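Local coordinates for encapsidation protein (Lactococcus phage asccphi28, PDB 7JQP), which probably serves as the ATPase of the phage genome packaging motor, using ATP hydrolysis to drive viral DNA into the capsid, at residues E7-K12 against V30-N35; D19-V24 against F182-L187; V49-L54 against C119-I124. All coordinates share one frame; numbering follows the deposited sequence.

Contact 1. Residues E7-K12 against V30-N35. With SO4 (sulfate ion), chain F.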
loop_
_atom_site.group_PDB
_atom_site.type_symbol
_atom_site.label_atom_id
_atom_site.label_comp_id
_atom_site.label_asym_id
_atom_site.label_seq_id
_atom_site.Cartn_x
_atom_site.Cartn_y
_atom_site.Cartn_z
ATOM N N GLU A 7 12.342 -26.107 -32.436
ATOM C CA GLU A 7 13.225 -25.777 -31.324
ATOM C C GLU A 7 12.468 -25.699 -30.004
ATOM O O GLU A 7 13.000 -26.085 -28.955
ATOM C CB GLU A 7 13.941 -24.452 -31.596
ATOM C CG GLU A 7 15.001 -24.517 -32.680
ATOM C CD GLU A 7 15.664 -23.174 -32.926
ATOM O OE1 GLU A 7 15.412 -22.232 -32.144
ATOM O OE2 GLU A 7 16.434 -23.057 -33.903
ATOM N N PHE A 8 11.233 -25.198 -30.023
ATOM C CA PHE A 8 10.576 -24.844 -28.771
ATOM C C PHE A 8 10.033 -26.072 -28.048
ATOM O O PHE A 8 9.483 -26.993 -28.660
ATOM C CB PHE A 8 9.455 -23.811 -28.983
ATOM C CG PHE A 8 8.537 -24.090 -30.147
ATOM C CD1 PHE A 8 7.736 -25.219 -30.177
ATOM C CD2 PHE A 8 8.445 -23.183 -31.191
ATOM C CE1 PHE A 8 6.885 -25.454 -31.246
ATOM C CE2 PHE A 8 7.596 -23.409 -32.257
ATOM C CZ PHE A 8 6.815 -24.545 -32.285
ATOM N N TRP A 9 10.209 -26.067 -26.729
ATOM C CA TRP A 9 9.751 -27.146 -25.868
ATOM C C TRP A 9 8.230 -27.236 -25.847
ATOM O O TRP A 9 7.533 -26.220 -25.827
ATOM C CB TRP A 9 10.284 -26.921 -24.451
ATOM C CG TRP A 9 9.849 -27.950 -23.480
ATOM C CD1 TRP A 9 10.517 -29.082 -23.123
ATOM C CD2 TRP A 9 8.629 -27.949 -22.736
ATOM N NE1 TRP A 9 9.787 -29.788 -22.197
ATOM C CE2 TRP A 9 8.622 -29.112 -21.944
ATOM C CE3 TRP A 9 7.540 -27.076 -22.664
ATOM C CZ2 TRP A 9 7.569 -29.423 -21.090
ATOM C CZ3 TRP A 9 6.498 -27.386 -21.818
ATOM C CH2 TRP A 9 6.518 -28.549 -21.042
ATOM N N THR A 10 7.717 -28.464 -25.843
ATOM C CA THR A 10 6.284 -28.716 -25.810
ATOM C C THR A 10 6.000 -29.950 -24.967
ATOM O O THR A 10 6.844 -30.851 -24.875
ATOM C CB THR A 10 5.718 -28.906 -27.227
ATOM O OG1 THR A 10 4.287 -28.893 -27.184
ATOM C CG2 THR A 10 6.199 -30.220 -27.828
ATOM N N PRO A 11 4.816 -30.017 -24.332
ATOM C CA PRO A 11 4.510 -31.166 -23.468
ATOM C C PRO A 11 3.833 -32.337 -24.161
ATOM O O PRO A 11 3.244 -33.192 -23.489
ATOM C CB PRO A 11 3.580 -30.549 -22.414
ATOM C CG PRO A 11 2.785 -29.556 -23.219
ATOM C CD PRO A 11 3.754 -28.991 -24.261
ATOM N N LYS A 12 3.900 -32.406 -25.490
ATOM C CA LYS A 12 3.258 -33.512 -26.194
ATOM C C LYS A 12 3.864 -34.849 -25.785
ATOM O O LYS A 12 3.145 -35.814 -25.503
ATOM C CB LYS A 12 3.373 -33.311 -27.704
ATOM C CG LYS A 12 2.073 -32.928 -28.389
ATOM C CD LYS A 12 2.294 -32.650 -29.877
ATOM C CE LYS A 12 2.939 -33.836 -30.589
ATOM N NZ LYS A 12 3.206 -33.560 -32.031
ATOM N N VAL A 30 12.068 -20.296 -23.324
ATOM C CA VAL A 30 11.558 -21.277 -24.274
ATOM C C VAL A 30 10.034 -21.337 -24.261
ATOM O O VAL A 30 9.441 -22.175 -24.949
ATOM C CB VAL A 30 12.170 -22.660 -23.995
ATOM C CG1 VAL A 30 11.706 -23.683 -25.014
ATOM C CG2 VAL A 30 13.696 -22.575 -23.995
ATOM N N GLY A 31 9.386 -20.454 -23.509
ATOM C CA GLY A 31 7.942 -20.447 -23.435
ATOM C C GLY A 31 7.362 -21.739 -22.903
ATOM O O GLY A 31 6.487 -22.334 -23.538
ATOM N N LYS A 32 7.852 -22.199 -21.748
ATOM C CA LYS A 32 7.266 -23.382 -21.121
ATOM C C LYS A 32 5.815 -23.116 -20.741
ATOM O O LYS A 32 4.926 -23.931 -21.010
ATOM C CB LYS A 32 8.082 -23.786 -19.889
ATOM C CG LYS A 32 9.446 -24.360 -20.218
ATOM C CD LYS A 32 10.345 -24.522 -18.989
ATOM C CE LYS A 32 10.500 -23.199 -18.240
ATOM N NZ LYS A 32 11.592 -23.216 -17.229
ATOM N N THR A 33 5.557 -21.967 -20.117
ATOM C CA THR A 33 4.185 -21.593 -19.798
ATOM C C THR A 33 3.373 -21.406 -21.072
ATOM O O THR A 33 2.216 -21.838 -21.154
ATOM C CB THR A 33 4.173 -20.317 -18.959
ATOM O OG1 THR A 33 5.131 -20.429 -17.899
ATOM C CG2 THR A 33 2.794 -20.075 -18.373
ATOM N N PHE A 34 3.973 -20.769 -22.079
ATOM C CA PHE A 34 3.300 -20.555 -23.356
ATOM C C PHE A 34 2.867 -21.872 -23.984
ATOM O O PHE A 34 1.694 -22.050 -24.333
ATOM C CB PHE A 34 4.242 -19.782 -24.285
ATOM C CG PHE A 34 3.758 -19.664 -25.701
ATOM C CD1 PHE A 34 4.161 -20.588 -26.652
ATOM C CD2 PHE A 34 2.922 -18.631 -26.090
ATOM C CE1 PHE A 34 3.730 -20.495 -27.957
ATOM C CE2 PHE A 34 2.488 -18.532 -27.399
ATOM C CZ PHE A 34 2.894 -19.466 -28.334
ATOM N N ASN A 35 3.798 -22.815 -24.125
ATOM C CA ASN A 35 3.474 -24.072 -24.791
ATOM C C ASN A 35 2.530 -24.932 -23.954
ATOM O O ASN A 35 1.616 -25.561 -24.499
ATOM C CB ASN A 35 4.760 -24.828 -25.117
ATOM C CG ASN A 35 5.573 -24.146 -26.202
ATOM O OD1 ASN A 35 6.746 -23.824 -26.010
ATOM N ND2 ASN A 35 4.946 -23.913 -27.348
HETATM S S SO4 F . 9.395 -19.439 -20.085
HETATM O O1 SO4 F . 10.598 -18.750 -19.623
HETATM O O2 SO4 F . 8.559 -19.786 -18.939
HETATM O O3 SO4 F . 8.646 -18.564 -20.982
HETATM O O4 SO4 F . 9.772 -20.656 -20.796
#
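Trp9 holds CG trans to its own backbone N (chi1 179°), which lays the indole across the first turn of helix 32-46. Val30 CG1, likewise trans to its backbone N (chi1 -177°), is thereby turned onto the Trp9 backbone and CB, 3.6 Å from Trp9 CB. The aliphatic part of Lys32 crosses the indole at about a right angle. Lys32 CG lies about 4.0 Å above one ring face, toward the rim, while Pro11 N lies over the opposite face. Beyond the segments, Trp9 NE1 is hydrogen-bonded to Gln223 OE1. The ammonium of Lys32 turns away from the indole and bonds to Gly26 O and Asn189 OD1. At the start of the helix, Lys32 N donates a nearly straight bond of 2.6 Å to sulfate O4 (167° at the hydrogen). Gly29 N also binds this ion. Gly31, Lys32 and Thr33 fit a Walker A P-loop, consistent with the P-loop NTPase clan. The sulfate probably marks a phosphate position. The indole's packing on the Lys32 chain and the fixed Lys32 NZ probably help set the start of the helix, whose backbone amides face the anion.

Contact 2. Residues D19-V24 against F182-L187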
loop_
_atom_site.group_PDB
_atom_site.type_symbol
_atom_site.label_atom_id
_atom_site.label_comp_id
_atom_site.label_asym_id
_atom_site.label_seq_id
_atom_site.Cartn_x
_atom_site.Cartn_y
_atom_site.Cartn_z
ATOM N N ASP A 19 2.259 -40.977 -16.569
ATOM C CA ASP A 19 2.381 -40.109 -15.407
ATOM C C ASP A 19 1.548 -38.845 -15.586
ATOM O O ASP A 19 1.445 -38.297 -16.688
ATOM C CB ASP A 19 3.846 -39.738 -15.173
ATOM C CG ASP A 19 4.746 -40.954 -15.056
ATOM O OD1 ASP A 19 4.446 -41.849 -14.237
ATOM O OD2 ASP A 19 5.752 -41.014 -15.794
ATOM N N ARG A 20 0.948 -38.386 -14.488
ATOM C CA ARG A 20 0.148 -37.171 -14.478
ATOM C C ARG A 20 0.855 -36.005 -13.796
ATOM O O ARG A 20 0.304 -34.900 -13.760
ATOM C CB ARG A 20 -1.195 -37.431 -13.784
ATOM C CG ARG A 20 -2.037 -38.526 -14.431
ATOM C CD ARG A 20 -3.425 -38.590 -13.808
ATOM N NE ARG A 20 -4.330 -39.478 -14.537
ATOM C CZ ARG A 20 -4.945 -39.160 -15.672
ATOM N NH1 ARG A 20 -4.754 -37.971 -16.228
ATOM N NH2 ARG A 20 -5.752 -40.038 -16.254
ATOM N N ILE A 21 2.052 -36.219 -13.256
ATOM C CA ILE A 21 2.823 -35.180 -12.582
ATOM C C ILE A 21 4.158 -35.032 -13.299
ATOM O O ILE A 21 4.879 -36.018 -13.489
ATOM C CB ILE A 21 3.037 -35.506 -11.091
ATOM C CG1 ILE A 21 1.686 -35.633 -10.381
ATOM C CG2 ILE A 21 3.902 -34.441 -10.434
ATOM C CD1 ILE A 21 1.784 -36.030 -8.919
ATOM N N PHE A 22 4.487 -33.801 -13.687
ATOM C CA PHE A 22 5.710 -33.508 -14.419
ATOM C C PHE A 22 6.431 -32.334 -13.778
ATOM O O PHE A 22 5.797 -31.395 -13.286
ATOM C CB PHE A 22 5.412 -33.179 -15.883
ATOM C CG PHE A 22 4.436 -34.114 -16.529
ATOM C CD1 PHE A 22 4.847 -35.343 -17.016
ATOM C CD2 PHE A 22 3.100 -33.770 -16.632
ATOM C CE1 PHE A 22 3.945 -36.200 -17.612
ATOM C CE2 PHE A 22 2.193 -34.625 -17.221
ATOM C CZ PHE A 22 2.615 -35.841 -17.711
ATOM N N LEU A 23 7.759 -32.393 -13.789
ATOM C CA LEU A 23 8.611 -31.303 -13.331
ATOM C C LEU A 23 9.508 -30.887 -14.488
ATOM O O LEU A 23 10.301 -31.695 -14.981
ATOM C CB LEU A 23 9.449 -31.724 -12.124
ATOM C CG LEU A 23 10.393 -30.658 -11.564
ATOM C CD1 LEU A 23 9.604 -29.543 -10.899
ATOM C CD2 LEU A 23 11.376 -31.275 -10.580
ATOM N N VAL A 24 9.368 -29.639 -14.927
ATOM C CA VAL A 24 10.129 -29.102 -16.049
ATOM C C VAL A 24 11.040 -28.002 -15.520
ATOM O O VAL A 24 10.563 -26.992 -14.988
ATOM C CB VAL A 24 9.205 -28.568 -17.152
ATOM C CG1 VAL A 24 10.012 -28.162 -18.371
ATOM C CG2 VAL A 24 8.162 -29.607 -17.525
ATOM N N PHE A 182 -6.448 -35.594 -13.959
ATOM C CA PHE A 182 -5.863 -34.359 -13.455
ATOM C C PHE A 182 -4.394 -34.332 -13.843
ATOM O O PHE A 182 -3.737 -35.373 -13.911
ATOM C CB PHE A 182 -6.039 -34.267 -11.931
ATOM C CG PHE A 182 -5.796 -32.899 -11.366
ATOM C CD1 PHE A 182 -6.825 -31.975 -11.290
ATOM C CD2 PHE A 182 -4.549 -32.546 -10.881
ATOM C CE1 PHE A 182 -6.610 -30.717 -10.760
ATOM C CE2 PHE A 182 -4.327 -31.291 -10.348
ATOM C CZ PHE A 182 -5.359 -30.376 -10.285
ATOM N N TYR A 183 -3.883 -33.133 -14.113
ATOM C CA TYR A 183 -2.492 -32.956 -14.501
ATOM C C TYR A 183 -1.879 -31.809 -13.715
ATOM O O TYR A 183 -2.515 -30.770 -13.514
ATOM C CB TYR A 183 -2.361 -32.691 -16.006
ATOM C CG TYR A 183 -2.543 -33.925 -16.860
ATOM C CD1 TYR A 183 -3.806 -34.336 -17.263
ATOM C CD2 TYR A 183 -1.450 -34.683 -17.259
ATOM C CE1 TYR A 183 -3.976 -35.467 -18.043
ATOM C CE2 TYR A 183 -1.610 -35.814 -18.038
ATOM C CZ TYR A 183 -2.875 -36.201 -18.427
ATOM O OH TYR A 183 -3.040 -37.327 -19.201
ATOM N N LEU A 184 -0.639 -32.005 -13.273
ATOM C CA LEU A 184 0.118 -30.994 -12.547
ATOM C C LEU A 184 1.426 -30.733 -13.276
ATOM O O LEU A 184 2.169 -31.672 -13.581
ATOM C CB LEU A 184 0.396 -31.437 -11.107
ATOM C CG LEU A 184 1.417 -30.606 -10.326
ATOM C CD1 LEU A 184 0.954 -29.163 -10.190
ATOM C CD2 LEU A 184 1.682 -31.210 -8.953
ATOM N N PHE A 185 1.708 -29.462 -13.547
ATOM C CA PHE A 185 2.932 -29.052 -14.221
ATOM C C PHE A 185 3.712 -28.129 -13.296
ATOM O O PHE A 185 3.188 -27.100 -12.854
ATOM C CB PHE A 185 2.626 -28.353 -15.548
ATOM C CG PHE A 185 2.297 -29.297 -16.670
ATOM C CD1 PHE A 185 1.000 -29.748 -16.856
ATOM C CD2 PHE A 185 3.282 -29.734 -17.541
ATOM C CE1 PHE A 185 0.691 -30.616 -17.890
ATOM C CE2 PHE A 185 2.980 -30.601 -18.576
ATOM C CZ PHE A 185 1.683 -31.043 -18.750
HETATM N N MSE A 186 4.950 -28.504 -12.996
HETATM C CA MSE A 186 5.847 -27.673 -12.200
HETATM C C MSE A 186 6.950 -27.128 -13.102
HETATM O O MSE A 186 7.747 -27.892 -13.646
HETATM C CB MSE A 186 6.443 -28.473 -11.048
HETATM C CG MSE A 186 5.555 -28.545 -9.815
HETATM SE SE MSE A 186 5.964 -30.101 -8.701
HETATM C CE MSE A 186 5.101 -29.534 -7.052
ATOM N N LEU A 187 6.991 -25.808 -13.261
ATOM C CA LEU A 187 7.926 -25.148 -14.160
ATOM C C LEU A 187 8.908 -24.309 -13.356
ATOM O O LEU A 187 8.498 -23.464 -12.553
ATOM C CB LEU A 187 7.178 -24.263 -15.160
ATOM C CG LEU A 187 6.016 -24.917 -15.905
ATOM C CD1 LEU A 187 5.166 -23.866 -16.604
ATOM C CD2 LEU A 187 6.532 -25.934 -16.913
#
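Strands 21-24 and 183-187 run parallel, 4.8 Å apart at closest approach and with 13° between their directions, with Ile21 paired to Leu184 and Val24 to Leu187. Four backbone bonds join them. Leu184 N donates to Arg20 O, Phe22 N to Leu184 O, Met186 N to Phe22 O, and Val24 N to Met186 O.

Phe22 and Phe185 lie side by side on one face of the sheet and point the same way. Phe22 CD2 sits over a face of the Phe185 ring, 3.7 Å from Phe185 CE2, and the planes are 34° apart. The next atom along the same edge, Phe22 CE2, meets the rim of Tyr183, 3.6 Å from Tyr183 CD2. Val24 and Leu187 extend this row, Val24 CB packing on Leu187 CD2 at 3.8 Å. Helix 32-46 covers this face through Lys32, Thr33 and Val36.

The opposite face carries Ile21, Leu184, Leu23 and Met186, a selenomethionine. Leu23 reaches over with CD1 to Met186 CB, while Ile21 CG2 is 4.2 Å from Leu184 CD2. Phe238 of a neighbouring subunit packs on Ile21 and Leu184 and meets the Phe182 ring edge-to-face.

Where the pairing begins, the Arg20 chain is extended from CG to NE and passes along Phe182 O, with Arg20 CD 3.2 Å from it. Arg20 NH1 comes obliquely to the Tyr183 ring near CE1, the guanidinium and ring planes 73° apart, and forms a salt bridge with Asp181.

The chemistry implies a central sheet pair held by backbone bonds and sealed by apolar side chains. One face packs on helix 32-46, which follows the probable P-loop. The start of the other meets a neighbouring subunit, and charge is kept to the end where the strands begin.

Contact 3. Residues V49-L54 against C119-I124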
loop_
_atom_site.group_PDB
_atom_site.type_symbol
_atom_site.label_atom_id
_atom_site.label_comp_id
_atom_site.label_asym_id
_atom_site.label_seq_id
_atom_site.Cartn_x
_atom_site.Cartn_y
_atom_site.Cartn_z
ATOM N N VAL A 49 -13.268 -28.079 -19.337
ATOM C CA VAL A 49 -12.342 -28.216 -18.222
ATOM C C VAL A 49 -11.643 -26.882 -18.014
ATOM O O VAL A 49 -11.269 -26.205 -18.977
ATOM C CB VAL A 49 -11.321 -29.349 -18.463
ATOM C CG1 VAL A 49 -11.974 -30.700 -18.222
ATOM C CG2 VAL A 49 -10.767 -29.286 -19.876
ATOM N N SER A 50 -11.437 -26.525 -16.756
ATOM C CA SER A 50 -10.797 -25.270 -16.401
ATOM C C SER A 50 -9.324 -25.518 -16.102
ATOM O O SER A 50 -8.851 -26.655 -16.042
ATOM C CB SER A 50 -11.489 -24.628 -15.194
ATOM O OG SER A 50 -12.875 -24.454 -15.431
HETATM N N MSE A 51 -8.597 -24.424 -15.929
HETATM C CA MSE A 51 -7.179 -24.486 -15.621
HETATM C C MSE A 51 -6.903 -23.578 -14.437
HETATM O O MSE A 51 -7.617 -22.605 -14.200
HETATM C CB MSE A 51 -6.339 -24.062 -16.821
HETATM C CG MSE A 51 -4.839 -24.075 -16.577
HETATM SE SE MSE A 51 -3.899 -22.997 -17.909
HETATM C CE MSE A 51 -2.154 -23.853 -17.825
ATOM N N VAL A 52 -5.850 -23.900 -13.699
ATOM C CA VAL A 52 -5.400 -23.100 -12.573
ATOM C C VAL A 52 -3.932 -22.757 -12.778
ATOM O O VAL A 52 -3.100 -23.653 -12.957
ATOM C CB VAL A 52 -5.612 -23.845 -11.247
ATOM C CG1 VAL A 52 -4.868 -23.135 -10.164
ATOM C CG2 VAL A 52 -7.088 -23.923 -10.902
ATOM N N TYR A 53 -3.618 -21.466 -12.735
ATOM C CA TYR A 53 -2.246 -20.984 -12.811
ATOM C C TYR A 53 -1.800 -20.598 -11.406
ATOM O O TYR A 53 -2.404 -19.717 -10.784
ATOM C CB TYR A 53 -2.134 -19.793 -13.760
ATOM C CG TYR A 53 -0.713 -19.343 -13.991
ATOM C CD1 TYR A 53 0.164 -20.117 -14.737
ATOM C CD2 TYR A 53 -0.250 -18.140 -13.476
ATOM C CE1 TYR A 53 1.464 -19.713 -14.959
ATOM C CE2 TYR A 53 1.051 -17.725 -13.695
ATOM C CZ TYR A 53 1.903 -18.517 -14.437
ATOM O OH TYR A 53 3.199 -18.113 -14.658
ATOM N N LEU A 54 -0.749 -21.245 -10.915
ATOM C CA LEU A 54 -0.320 -21.094 -9.533
ATOM C C LEU A 54 1.016 -20.368 -9.470
ATOM O O LEU A 54 1.890 -20.571 -10.319
ATOM C CB LEU A 54 -0.205 -22.457 -8.845
ATOM C CG LEU A 54 -0.056 -22.416 -7.326
ATOM C CD1 LEU A 54 -1.350 -21.936 -6.681
ATOM C CD2 LEU A 54 0.343 -23.775 -6.780
ATOM N N CYS A 119 -15.256 -19.627 -17.209
ATOM C CA CYS A 119 -13.901 -19.485 -16.696
ATOM C C CYS A 119 -13.060 -20.689 -17.093
ATOM O O CYS A 119 -13.435 -21.836 -16.836
ATOM C CB CYS A 119 -13.925 -19.344 -15.176
ATOM S SG CYS A 119 -12.291 -19.198 -14.424
ATOM N N ILE A 120 -11.917 -20.420 -17.719
ATOM C CA ILE A 120 -11.005 -21.475 -18.134
ATOM C C ILE A 120 -9.668 -21.417 -17.414
ATOM O O ILE A 120 -8.939 -22.421 -17.415
ATOM C CB ILE A 120 -10.781 -21.443 -19.661
ATOM C CG1 ILE A 120 -10.406 -20.028 -20.108
ATOM C CG2 ILE A 120 -12.023 -21.934 -20.389
ATOM C CD1 ILE A 120 -9.699 -19.975 -21.446
ATOM N N VAL A 121 -9.309 -20.295 -16.799
ATOM C CA VAL A 121 -8.060 -20.176 -16.057
ATOM C C VAL A 121 -8.327 -19.466 -14.739
ATOM O O VAL A 121 -9.036 -18.456 -14.694
ATOM C CB VAL A 121 -6.984 -19.432 -16.874
ATOM C CG1 VAL A 121 -5.681 -19.360 -16.094
ATOM C CG2 VAL A 121 -6.758 -20.132 -18.210
ATOM N N TYR A 122 -7.759 -20.012 -13.666
ATOM C CA TYR A 122 -7.801 -19.418 -12.340
ATOM C C TYR A 122 -6.377 -19.058 -11.935
ATOM O O TYR A 122 -5.449 -19.848 -12.141
ATOM C CB TYR A 122 -8.363 -20.365 -11.269
ATOM C CG TYR A 122 -9.804 -20.801 -11.398
ATOM C CD1 TYR A 122 -10.162 -21.840 -12.243
ATOM C CD2 TYR A 122 -10.799 -20.214 -10.622
ATOM C CE1 TYR A 122 -11.476 -22.257 -12.342
ATOM C CE2 TYR A 122 -12.113 -20.626 -10.714
ATOM C CZ TYR A 122 -12.447 -21.648 -11.573
ATOM O OH TYR A 122 -13.757 -22.061 -11.665
ATOM N N PHE A 123 -6.201 -17.877 -11.358
ATOM C CA PHE A 123 -4.915 -17.442 -10.832
ATOM C C PHE A 123 -4.966 -17.489 -9.311
ATOM O O PHE A 123 -5.852 -16.889 -8.695
ATOM C CB PHE A 123 -4.576 -16.040 -11.342
ATOM C CG PHE A 123 -4.370 -15.984 -12.835
ATOM C CD1 PHE A 123 -3.136 -16.277 -13.392
ATOM C CD2 PHE A 123 -5.417 -15.657 -13.682
ATOM C CE1 PHE A 123 -2.948 -16.235 -14.761
ATOM C CE2 PHE A 123 -5.233 -15.614 -15.052
ATOM C CZ PHE A 123 -3.997 -15.905 -15.592
ATOM N N ILE A 124 -4.022 -18.224 -8.719
ATOM C CA ILE A 124 -3.964 -18.453 -7.283
ATOM C C ILE A 124 -2.536 -18.274 -6.797
ATOM O O ILE A 124 -1.573 -18.588 -7.501
ATOM C CB ILE A 124 -4.433 -19.876 -6.905
ATOM C CG1 ILE A 124 -5.775 -20.202 -7.531
ATOM C CG2 ILE A 124 -4.428 -20.071 -5.389
ATOM C CD1 ILE A 124 -6.112 -21.651 -7.375
#
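Two neighbouring parallel strands of the large mixed sheet of the ATPase fold, 50-55 and 118-125, meet here, and a classic beta bulge at Ile120 and Val121 faces strand 112-115. The segment axes approach to 4.2 Å and cross at -19°. Tyr53 makes the last two bonds of the pairing. Its N donates a nearly straight bond to Tyr122 O, and its O accepts from Ile124 N. Nearer the bulge, Tyr122 N donates to Met51 O, and the bond from Met51 N to Ile120 O is weak. Ser50 adds a side-chain bond, from OG to Cys119 O at 3.0 Å.

On one face the rings of Tyr53 and Phe123 cross obliquely, their planes 71° apart. Tyr53 CD2 comes to the edge of the Phe123 ring, 3.4 Å from Phe123 CD1. Val121 CG1 lies over a face of the same Phe123 ring. Beside them, SE of selenomethionine Met51 is 4.1 Å from Val121 CG2.

On the other face Tyr122 has CG beside its backbone N (chi1 -64°), which swings the ring back toward Ser50. Ser50 CB meets the ring edge, 3.7 Å from Tyr122 CE1, and Cys119 SG sits over the ring centre. Further on, Val52 CG1 touches Ile124 CD1, and Leu54 CD1 reaches Ile124 CB at 3.7 Å.

Tyr53 OH bonds to Asp146 OD2 and Arg55 NE, near the probable P-loop. Glu90 of a neighbouring subunit accepts a bond from Cys119 N. Strand 140-145 flanks strand 50-55 on its other edge. Helix 32-46 covers the face of Met51 and Tyr53, and helix 164-175 packs on that of Val52, Leu54 and Ile124.

Overall arrangement
Contacts 2 and 3 are buried strand pairs of one mixed sheet, with centres about 15 Å apart and strand 140-145 between them. Contact 1 is only partly buried. It packs an indole on a helix start and turns to a bound anion, where the other two rely on backbone bonds and apolar side chains. Helix 32-46 links all three. It begins in contact 1 and follows strand 21-26 of contact 2. It leads on to strand 50-55 of contact 3. Val24 touches Trp9 and Lys32, and Thr33 touches both Leu187 and Tyr53. A neighbouring subunit reaches contacts 2 and 3, but not contact 1.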